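Local coordinates for protein Poly(Beta-D-mannuronate) lyase (Pseudopedobacter saltans, PDB 7O79) that probably cleaves poly(beta-D-mannuronate), an alginate polymer, as a family 6 polysaccharide lyase built on a parallel beta-helix, at residues G190-H204 with S215-K229. Residues are numbered along the deposited sequence; the frame is centred on the assembly and turned at random.
Sequences GAFFTIKNNLFERAH and SNRNKVIGNTVISTK
Thr-194 to Lys-196 pair with Lys-219 to Ile-221, and Leu-199 to Glu-201 with Thr-224 to Ile-226, in parallel register. The axes of 194-196 and 219-221 lie 4.7 Å apart at 3°. Backbone bonds alternate between the chains, as in Lys-219 N to Phe-193 O and Ile-195 N to Lys-219 O. Between the two strand pairs both chains bend, and Asn-223 bridges the bend. Its CG, anti to the carbonyl carbon and beside the backbone N, sets the amide alongside that of Asn-198, the planes 12° apart. Asn-223 OD1 accepts Asn-198 N at 2.8 Å, from above the carbonyl plane, and Asn-198 ND2 at 3.0 Å, within that plane. Asn-223 ND2 gives a nearly straight bond (172°) to Ile-195 O, which also takes Ile-221 N. A leucine in place of Asn-223 would probably leave Asn-198 N and ND2 without this acceptor and let the bend shift. Asn-198 OD1 reaches back to Cys-159 N, and Asn-245 OD1 receives Asn-223 N, so asparagine bonds continue through neighbouring turns. Asn-218 plays a smaller part: OD1 accepts Phe-193 N in plane on a lone pair at 2.8 Å, while ND2 bonds Ser-215 OG. Inside, Phe-200 CD1 meets Val-225 CG2 at 3.6 Å, and the ring edge faces Thr-224 O. Phe-175 also touches Phe-200. Leu-199 lies side by side with Thr-224, CD1 3.5 Å from CG2, on the other side of the strands. At one end Arg-217 CB sits over a face of Phe-192. At the other, His-204 ND1 accepts Lys-229 N at 3.1 Å, while Lys-229 CG packs over the imidazole face. Parallel strands stacked turn on turn, with asparagines side by side at the bend, are characteristic of the right-handed parallel beta-helix of pectate lyase-like proteins, to which the chondroitinase B family belongs.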
ATOM      1  N   GLY A 190      13.803  -0.802   8.209  1.00 25.55           N
ATOM      2  CA  GLY A 190      12.598  -0.503   7.459  1.00 20.98           C
ATOM      3  C   GLY A 190      11.407  -1.137   8.146  1.00 25.39           C
ATOM      4  O   GLY A 190      11.526  -1.708   9.241  1.00 24.85           O
ATOM      5  N   ALA A 191      10.237  -1.004   7.490  1.00 21.79           N
ATOM      6  CA  ALA A 191       9.025  -1.692   7.935  1.00 21.55           C
ATOM      7  C   ALA A 191       8.978  -3.149   7.477  1.00 21.65           C
ATOM      8  O   ALA A 191       8.352  -3.987   8.136  1.00 21.75           O
ATOM      9  CB  ALA A 191       7.774  -0.975   7.411  1.00 17.99           C
ATOM     10  N   PHE A 192       9.622  -3.463   6.357  1.00 20.16           N
ATOM     11  CA  PHE A 192       9.600  -4.815   5.799  1.00 22.31           C
ATOM     12  C   PHE A 192       8.170  -5.337   5.662  1.00 20.69           C
ATOM     13  O   PHE A 192       7.864  -6.488   5.994  1.00 21.72           O
ATOM     14  CB  PHE A 192      10.461  -5.775   6.622  1.00 22.89           C
ATOM     15  CG  PHE A 192      11.900  -5.332   6.787  1.00 24.27           C
ATOM     16  CD1 PHE A 192      12.865  -5.728   5.868  1.00 23.70           C
ATOM     17  CD2 PHE A 192      12.299  -4.591   7.893  1.00 26.70           C
ATOM     18  CE1 PHE A 192      14.187  -5.352   6.015  1.00 24.49           C
ATOM     19  CE2 PHE A 192      13.638  -4.223   8.061  1.00 25.91           C
ATOM     20  CZ  PHE A 192      14.576  -4.594   7.123  1.00 23.50           C
ATOM     21  N   PHE A 193       7.282  -4.478   5.174  1.00 18.85           N
ATOM     22  CA  PHE A 193       5.877  -4.833   4.980  1.00 20.26           C
ATOM     23  C   PHE A 193       5.699  -5.437   3.593  1.00 19.79           C
ATOM     24  O   PHE A 193       6.270  -4.950   2.616  1.00 18.63           O
ATOM     25  CB  PHE A 193       4.990  -3.595   5.139  1.00 21.90           C
ATOM     26  CG  PHE A 193       3.532  -3.889   5.393  1.00 19.20           C
ATOM     27  CD1 PHE A 193       2.678  -4.254   4.352  1.00 21.93           C
ATOM     28  CD2 PHE A 193       3.006  -3.770   6.675  1.00 22.21           C
ATOM     29  CE1 PHE A 193       1.321  -4.508   4.594  1.00 21.39           C
ATOM     30  CE2 PHE A 193       1.668  -4.042   6.926  1.00 20.05           C
ATOM     31  CZ  PHE A 193       0.820  -4.404   5.892  1.00 18.35           C
ATOM     32  N   THR A 194       4.918  -6.501   3.509  1.00 19.82           N
ATOM     33  CA  THR A 194       4.705  -7.189   2.240  1.00 19.25           C
ATOM     34  C   THR A 194       3.245  -7.048   1.835  1.00 18.95           C
ATOM     35  O   THR A 194       2.346  -7.457   2.585  1.00 20.18           O
ATOM     36  CB  THR A 194       5.096  -8.662   2.339  1.00 21.32           C
ATOM     37  OG1 THR A 194       6.516  -8.762   2.475  1.00 22.07           O
ATOM     38  CG2 THR A 194       4.642  -9.426   1.078  1.00 19.44           C
ATOM     39  N   ILE A 195       3.017  -6.471   0.657  1.00 19.53           N
ATOM     40  CA  ILE A 195       1.702  -6.406   0.029  1.00 19.40           C
ATOM     41  C   ILE A 195       1.799  -7.281  -1.215  1.00 18.64           C
ATOM     42  O   ILE A 195       2.399  -6.870  -2.214  1.00 19.80           O
ATOM     43  CB  ILE A 195       1.320  -4.969  -0.349  1.00 22.13           C
ATOM     44  CG1 ILE A 195       1.296  -4.043   0.884  1.00 17.87           C
ATOM     45  CG2 ILE A 195      -0.012  -4.964  -1.104  1.00 19.88           C
ATOM     46  CD1 ILE A 195       1.064  -2.544   0.493  1.00 16.91           C
ATOM     47  N   LYS A 196       1.224  -8.484  -1.179  1.00 20.05           N
ATOM     48  CA  LYS A 196       1.554  -9.480  -2.193  1.00 20.92           C
ATOM     49  C   LYS A 196       0.311 -10.207  -2.685  1.00 22.67           C
ATOM     50  O   LYS A 196      -0.539 -10.600  -1.888  1.00 21.02           O
ATOM     51  CB  LYS A 196       2.570 -10.489  -1.646  1.00 23.02           C
ATOM     52  CG  LYS A 196       2.963 -11.638  -2.609  1.00 21.67           C
ATOM     53  CD  LYS A 196       3.885 -12.626  -1.867  1.00 25.61           C
ATOM     54  CE  LYS A 196       3.862 -14.038  -2.472  1.00 32.29           C
ATOM     55  NZ  LYS A 196       2.788 -14.877  -1.817  1.00 34.94           N
ATOM     56  N   ASN A 197       0.210 -10.360  -4.011  1.00 24.22           N
ATOM     57  CA  ASN A 197      -0.842 -11.159  -4.647  1.00 24.46           C
ATOM     58  C   ASN A 197      -2.222 -10.771  -4.138  1.00 24.09           C
ATOM     59  O   ASN A 197      -3.052 -11.626  -3.838  1.00 23.80           O
ATOM     60  CB  ASN A 197      -0.620 -12.672  -4.453  1.00 24.81           C
ATOM     61  CG  ASN A 197       0.667 -13.167  -5.067  1.00 25.83           C
ATOM     62  OD1 ASN A 197       1.128 -12.642  -6.075  1.00 29.42           O
ATOM     63  ND2 ASN A 197       1.233 -14.214  -4.489  1.00 25.50           N
ATOM     64  N   ASN A 198      -2.483  -9.464  -4.056  1.00 22.20           N
ATOM     65  CA  ASN A 198      -3.825  -8.993  -3.743  1.00 20.54           C
ATOM     66  C   ASN A 198      -4.512  -8.475  -5.006  1.00 22.93           C
ATOM     67  O   ASN A 198      -3.858  -8.079  -5.979  1.00 23.97           O
ATOM     68  CB  ASN A 198      -3.795  -7.883  -2.688  1.00 20.17           C
ATOM     69  CG  ASN A 198      -3.124  -8.317  -1.413  1.00 22.17           C
ATOM     70  OD1 ASN A 198      -3.674  -9.107  -0.646  1.00 22.50           O
ATOM     71  ND2 ASN A 198      -1.891  -7.854  -1.212  1.00 20.54           N
ATOM     72  N   LEU A 199      -5.839  -8.465  -4.968  1.00 21.58           N
ATOM     73  CA  LEU A 199      -6.678  -7.936  -6.037  1.00 24.05           C
ATOM     74  C   LEU A 199      -7.371  -6.660  -5.572  1.00 25.37           C
ATOM     75  O   LEU A 199      -8.086  -6.660  -4.563  1.00 24.49           O
ATOM     76  CB  LEU A 199      -7.708  -8.970  -6.474  1.00 24.18           C
ATOM     77  CG  LEU A 199      -8.689  -8.549  -7.570  1.00 26.48           C
ATOM     78  CD1 LEU A 199      -7.983  -8.162  -8.859  1.00 23.95           C
ATOM     79  CD2 LEU A 199      -9.682  -9.664  -7.855  1.00 27.71           C
ATOM     80  N   PHE A 200      -7.249  -5.598  -6.343  1.00 24.85           N
ATOM     81  CA  PHE A 200      -7.921  -4.355  -6.071  1.00 23.18           C
ATOM     82  C   PHE A 200      -8.896  -4.090  -7.234  1.00 26.14           C
ATOM     83  O   PHE A 200      -8.504  -4.143  -8.365  1.00 27.43           O
ATOM     84  CB  PHE A 200      -6.960  -3.185  -5.990  1.00 18.61           C
ATOM     85  CG  PHE A 200      -5.903  -3.305  -4.944  1.00 24.10           C
ATOM     86  CD1 PHE A 200      -4.802  -4.102  -5.128  1.00 21.49           C
ATOM     87  CD2 PHE A 200      -5.971  -2.555  -3.811  1.00 20.87           C
ATOM     88  CE1 PHE A 200      -3.828  -4.178  -4.173  1.00 19.55           C
ATOM     89  CE2 PHE A 200      -5.004  -2.637  -2.856  1.00 22.75           C
ATOM     90  CZ  PHE A 200      -3.936  -3.446  -3.033  1.00 21.62           C
ATOM     91  N   GLU A 201     -10.158  -3.859  -6.946  1.00 23.53           N
ATOM     92  CA  GLU A 201     -11.115  -3.531  -7.974  1.00 27.80           C
ATOM     93  C   GLU A 201     -11.939  -2.335  -7.563  1.00 25.28           C
ATOM     94  O   GLU A 201     -12.707  -2.427  -6.660  1.00 27.39           O
ATOM     95  CB  GLU A 201     -11.999  -4.710  -8.247  1.00 36.89           C
ATOM     96  CG  GLU A 201     -12.939  -4.531  -9.410  1.00 42.14           C
ATOM     97  CD  GLU A 201     -12.899  -5.705 -10.329  1.00 50.30           C
ATOM     98  OE1 GLU A 201     -12.375  -6.750  -9.924  1.00 55.67           O
ATOM     99  OE2 GLU A 201     -13.392  -5.587 -11.464  1.00 59.74           O
ATOM    100  N   ARG A 202     -11.840  -1.265  -8.313  1.00 23.94           N
ATOM    101  CA  ARG A 202     -12.491  -0.013  -7.978  1.00 27.73           C
ATOM    102  C   ARG A 202     -12.265   0.370  -6.509  1.00 25.09           C
ATOM    103  O   ARG A 202     -13.144   0.831  -5.853  1.00 27.78           O
ATOM    104  CB  ARG A 202     -13.962  -0.024  -8.378  1.00 25.36           C
ATOM    105  CG  ARG A 202     -14.118   0.079  -9.872  1.00 31.02           C
ATOM    106  CD  ARG A 202     -15.343  -0.608 -10.419  1.00 35.59           C
ATOM    107  NE  ARG A 202     -15.583  -0.195 -11.797  1.00 43.91           N
ATOM    108  CZ  ARG A 202     -15.249  -0.854 -12.904  1.00 40.61           C
ATOM    109  NH1 ARG A 202     -14.656  -2.019 -12.881  1.00 44.16           N
ATOM    110  NH2 ARG A 202     -15.539  -0.326 -14.059  1.00 46.35           N
ATOM    111  N   ALA A 203     -11.046   0.178  -6.039  1.00 22.49           N
ATOM    112  CA  ALA A 203     -10.653   0.457  -4.654  1.00 22.85           C
ATOM    113  C   ALA A 203     -10.186   1.902  -4.508  1.00 24.91           C
ATOM    114  O   ALA A 203      -9.102   2.190  -3.988  1.00 23.16           O
ATOM    115  CB  ALA A 203      -9.579  -0.522  -4.198  1.00 22.52           C
ATOM    116  N   HIS A 204     -11.032   2.823  -4.979  1.00 23.28           N
ATOM    117  CA  HIS A 204     -10.623   4.214  -5.165  1.00 24.42           C
ATOM    118  C   HIS A 204     -10.127   4.839  -3.874  1.00 23.54           C
ATOM    119  O   HIS A 204      -9.001   5.340  -3.813  1.00 23.58           O
ATOM    120  CB  HIS A 204     -11.780   5.049  -5.730  1.00 24.04           C
ATOM    121  CG  HIS A 204     -12.393   4.485  -6.974  1.00 26.42           C
ATOM    122  ND1 HIS A 204     -11.640   3.926  -7.982  1.00 24.05           N
ATOM    123  CD2 HIS A 204     -13.681   4.422  -7.390  1.00 26.59           C
ATOM    124  CE1 HIS A 204     -12.436   3.524  -8.958  1.00 23.49           C
ATOM    125  NE2 HIS A 204     -13.681   3.807  -8.620  1.00 23.14           N
ATOM    126  N   SER A 215       8.088   4.349   4.379  1.00 20.90           N
ATOM    127  CA  SER A 215       9.058   3.576   5.160  1.00 21.57           C
ATOM    128  C   SER A 215       9.923   2.817   4.157  1.00 22.04           C
ATOM    129  O   SER A 215       9.668   2.862   2.947  1.00 20.28           O
ATOM    130  CB  SER A 215       8.385   2.601   6.133  1.00 19.44           C
ATOM    131  OG  SER A 215       7.426   1.796   5.453  1.00 24.69           O
ATOM    132  N   ASN A 216      10.913   2.070   4.673  1.00 19.39           N
ATOM    133  CA  ASN A 216      11.865   1.328   3.842  1.00 22.43           C
ATOM    134  C   ASN A 216      11.564  -0.166   3.763  1.00 21.23           C
ATOM    135  O   ASN A 216      10.874  -0.743   4.606  1.00 20.70           O
ATOM    136  CB  ASN A 216      13.317   1.470   4.345  1.00 22.62           C
ATOM    137  CG  ASN A 216      13.790   2.898   4.405  1.00 21.45           C
ATOM    138  OD1 ASN A 216      13.117   3.814   3.936  1.00 22.58           O
ATOM    139  ND2 ASN A 216      14.986   3.095   4.942  1.00 21.78           N
ATOM    140  N   ARG A 217      12.134  -0.784   2.715  1.00 23.59           N
ATOM    141  CA  ARG A 217      12.270  -2.242   2.558  1.00 23.29           C
ATOM    142  C   ARG A 217      10.940  -2.971   2.492  1.00 20.71           C
ATOM    143  O   ARG A 217      10.815  -4.108   2.943  1.00 23.12           O
ATOM    144  CB  ARG A 217      13.162  -2.852   3.634  1.00 23.48           C
ATOM    145  CG  ARG A 217      14.385  -2.055   3.907  1.00 27.39           C
ATOM    146  CD  ARG A 217      15.528  -2.631   3.113  1.00 27.79           C
ATOM    147  NE  ARG A 217      16.726  -1.806   3.206  1.00 34.39           N
ATOM    148  CZ  ARG A 217      17.779  -1.917   2.402  1.00 36.77           C
ATOM    149  NH1 ARG A 217      17.785  -2.817   1.423  1.00 34.90           N
ATOM    150  NH2 ARG A 217      18.828  -1.119   2.573  1.00 38.96           N
ATOM    151  N   ASN A 218       9.973  -2.346   1.866  1.00 19.18           N
ATOM    152  CA  ASN A 218       8.681  -2.950   1.673  1.00 20.90           C
ATOM    153  C   ASN A 218       8.615  -3.661   0.330  1.00 19.48           C
ATOM    154  O   ASN A 218       9.345  -3.342  -0.554  1.00 20.49           O
ATOM    155  CB  ASN A 218       7.605  -1.894   1.783  1.00 18.68           C
ATOM    156  CG  ASN A 218       7.592  -1.239   3.148  1.00 17.93           C
ATOM    157  OD1 ASN A 218       7.352  -1.867   4.118  1.00 19.21           O
ATOM    158  ND2 ASN A 218       7.904  -0.011   3.189  1.00 18.23           N
ATOM    159  N   LYS A 219       7.749  -4.650   0.234  1.00 22.04           N
ATOM    160  CA  LYS A 219       7.540  -5.407  -0.983  1.00 22.91           C
ATOM    161  C   LYS A 219       6.106  -5.342  -1.503  1.00 21.02           C
ATOM    162  O   LYS A 219       5.213  -5.846  -0.884  1.00 20.69           O
ATOM    163  CB  LYS A 219       7.892  -6.862  -0.762  1.00 21.66           C
ATOM    164  CG  LYS A 219       9.168  -7.091  -0.010  1.00 27.14           C
ATOM    165  CD  LYS A 219      10.303  -6.657  -0.880  1.00 31.66           C
ATOM    166  CE  LYS A 219      11.545  -7.493  -0.721  1.00 33.36           C
ATOM    167  NZ  LYS A 219      12.560  -6.672  -0.056  1.00 40.37           N
ATOM    168  N   VAL A 220       5.935  -4.780  -2.686  1.00 19.15           N
ATOM    169  CA  VAL A 220       4.655  -4.662  -3.359  1.00 17.57           C
ATOM    170  C   VAL A 220       4.823  -5.564  -4.586  1.00 22.15           C
ATOM    171  O   VAL A 220       5.378  -5.165  -5.559  1.00 20.54           O
ATOM    172  CB  VAL A 220       4.328  -3.215  -3.702  1.00 19.20           C
ATOM    173  CG1 VAL A 220       2.967  -3.130  -4.308  1.00 18.91           C
ATOM    174  CG2 VAL A 220       4.354  -2.376  -2.454  1.00 20.34           C
ATOM    175  N   ILE A 221       4.317  -6.789  -4.473  1.00 20.91           N
ATOM    176  CA  ILE A 221       4.625  -7.883  -5.402  1.00 21.91           C
ATOM    177  C   ILE A 221       3.339  -8.521  -5.905  1.00 22.78           C
ATOM    178  O   ILE A 221       2.486  -8.910  -5.103  1.00 20.49           O
ATOM    179  CB  ILE A 221       5.478  -8.984  -4.743  1.00 21.47           C
ATOM    180  CG1 ILE A 221       6.661  -8.431  -3.962  1.00 29.34           C
ATOM    181  CG2 ILE A 221       5.973  -9.973  -5.800  1.00 26.17           C
ATOM    182  CD1 ILE A 221       7.534  -7.549  -4.794  1.00 25.86           C
ATOM    183  N   GLY A 222       3.210  -8.650  -7.225  1.00 23.07           N
ATOM    184  CA  GLY A 222       2.205  -9.539  -7.796  1.00 23.12           C
ATOM    185  C   GLY A 222       0.766  -9.187  -7.496  1.00 22.08           C
ATOM    186  O   GLY A 222      -0.082 -10.079  -7.460  1.00 24.59           O
ATOM    187  N   ASN A 223       0.462  -7.912  -7.298  1.00 23.13           N
ATOM    188  CA  ASN A 223      -0.901  -7.446  -7.092  1.00 22.87           C
ATOM    189  C   ASN A 223      -1.557  -7.098  -8.428  1.00 22.26           C
ATOM    190  O   ASN A 223      -0.891  -6.691  -9.384  1.00 21.77           O
ATOM    191  CB  ASN A 223      -0.905  -6.212  -6.197  1.00 18.73           C
ATOM    192  CG  ASN A 223      -0.317  -6.491  -4.827  1.00 23.12           C
ATOM    193  OD1 ASN A 223      -0.976  -7.071  -3.955  1.00 19.59           O
ATOM    194  ND2 ASN A 223       0.946  -6.118  -4.645  1.00 20.11           N
ATOM    195  N   THR A 224      -2.881  -7.212  -8.471  1.00 22.26           N
ATOM    196  CA  THR A 224      -3.666  -6.838  -9.643  1.00 22.82           C
ATOM    197  C   THR A 224      -4.576  -5.679  -9.254  1.00 23.37           C
ATOM    198  O   THR A 224      -5.373  -5.802  -8.318  1.00 22.96           O
ATOM    199  CB  THR A 224      -4.476  -8.040 -10.156  1.00 25.08           C
ATOM    200  OG1 THR A 224      -3.579  -9.018 -10.695  1.00 28.20           O
ATOM    201  CG2 THR A 224      -5.437  -7.617 -11.258  1.00 28.09           C
ATOM    202  N   VAL A 225      -4.436  -4.548  -9.950  1.00 23.59           N
ATOM    203  CA  VAL A 225      -5.186  -3.327  -9.645  1.00 21.92           C
ATOM    204  C   VAL A 225      -6.043  -2.974 -10.855  1.00 22.79           C
ATOM    205  O   VAL A 225      -5.523  -2.530 -11.886  1.00 21.11           O
ATOM    206  CB  VAL A 225      -4.263  -2.154  -9.272  1.00 22.20           C
ATOM    207  CG1 VAL A 225      -5.076  -0.939  -8.954  1.00 21.22           C
ATOM    208  CG2 VAL A 225      -3.360  -2.520  -8.081  1.00 22.14           C
ATOM    209  N   ILE A 226      -7.359  -3.116 -10.716  1.00 24.46           N
ATOM    210  CA  ILE A 226      -8.284  -3.010 -11.839  1.00 23.64           C
ATOM    211  C   ILE A 226      -9.140  -1.762 -11.658  1.00 24.44           C
ATOM    212  O   ILE A 226      -9.822  -1.611 -10.634  1.00 29.53           O
ATOM    213  CB  ILE A 226      -9.161  -4.264 -11.965  1.00 24.41           C
ATOM    214  CG1 ILE A 226      -8.291  -5.484 -12.297  1.00 28.15           C
ATOM    215  CG2 ILE A 226     -10.209  -4.066 -13.057  1.00 27.58           C
ATOM    216  CD1 ILE A 226      -9.085  -6.775 -12.460  1.00 33.23           C
ATOM    217  N   SER A 227      -9.061  -0.849 -12.629  1.00 25.24           N
ATOM    218  CA  SER A 227      -9.983   0.290 -12.748  1.00 25.13           C
ATOM    219  C   SER A 227     -10.076   1.107 -11.458  1.00 26.91           C
ATOM    220  O   SER A 227     -11.168   1.409 -10.962  1.00 22.92           O
ATOM    221  CB  SER A 227     -11.371  -0.203 -13.178  1.00 29.37           C
ATOM    222  OG  SER A 227     -12.271   0.878 -13.354  1.00 26.63           O
ATOM    223  N   THR A 228      -8.923   1.488 -10.911  1.00 23.36           N
ATOM    224  CA  THR A 228      -8.874   2.154  -9.612  1.00 26.40           C
ATOM    225  C   THR A 228      -8.211   3.514  -9.737  1.00 26.20           C
ATOM    226  O   THR A 228      -7.143   3.639 -10.351  1.00 24.70           O
ATOM    227  CB  THR A 228      -8.136   1.304  -8.565  1.00 25.98           C
ATOM    228  OG1 THR A 228      -8.774   0.026  -8.451  1.00 22.74           O
ATOM    229  CG2 THR A 228      -8.117   2.009  -7.193  1.00 20.64           C
ATOM    230  N   LYS A 229      -8.845   4.526  -9.147  1.00 20.29           N
ATOM    231  CA  LYS A 229      -8.278   5.863  -9.165  1.00 23.35           C
ATOM    232  C   LYS A 229      -7.035   5.899  -8.278  1.00 25.94           C
ATOM    233  O   LYS A 229      -6.992   5.263  -7.220  1.00 23.70           O
ATOM    234  CB  LYS A 229      -9.304   6.875  -8.674  1.00 22.71           C
ATOM    235  CG  LYS A 229     -10.563   7.022  -9.548  1.00 21.45           C
ATOM    236  CD  LYS A 229     -11.456   8.100  -8.931  1.00 23.43           C
ATOM    237  CE  LYS A 229     -12.816   8.155  -9.619  1.00 25.03           C
ATOM    238  NZ  LYS A 229     -12.621   8.407 -11.082  1.00 23.34           N
TER
HETATM  239  O   HOH W   1      -6.156   6.026  -4.272  1.00 25.82           O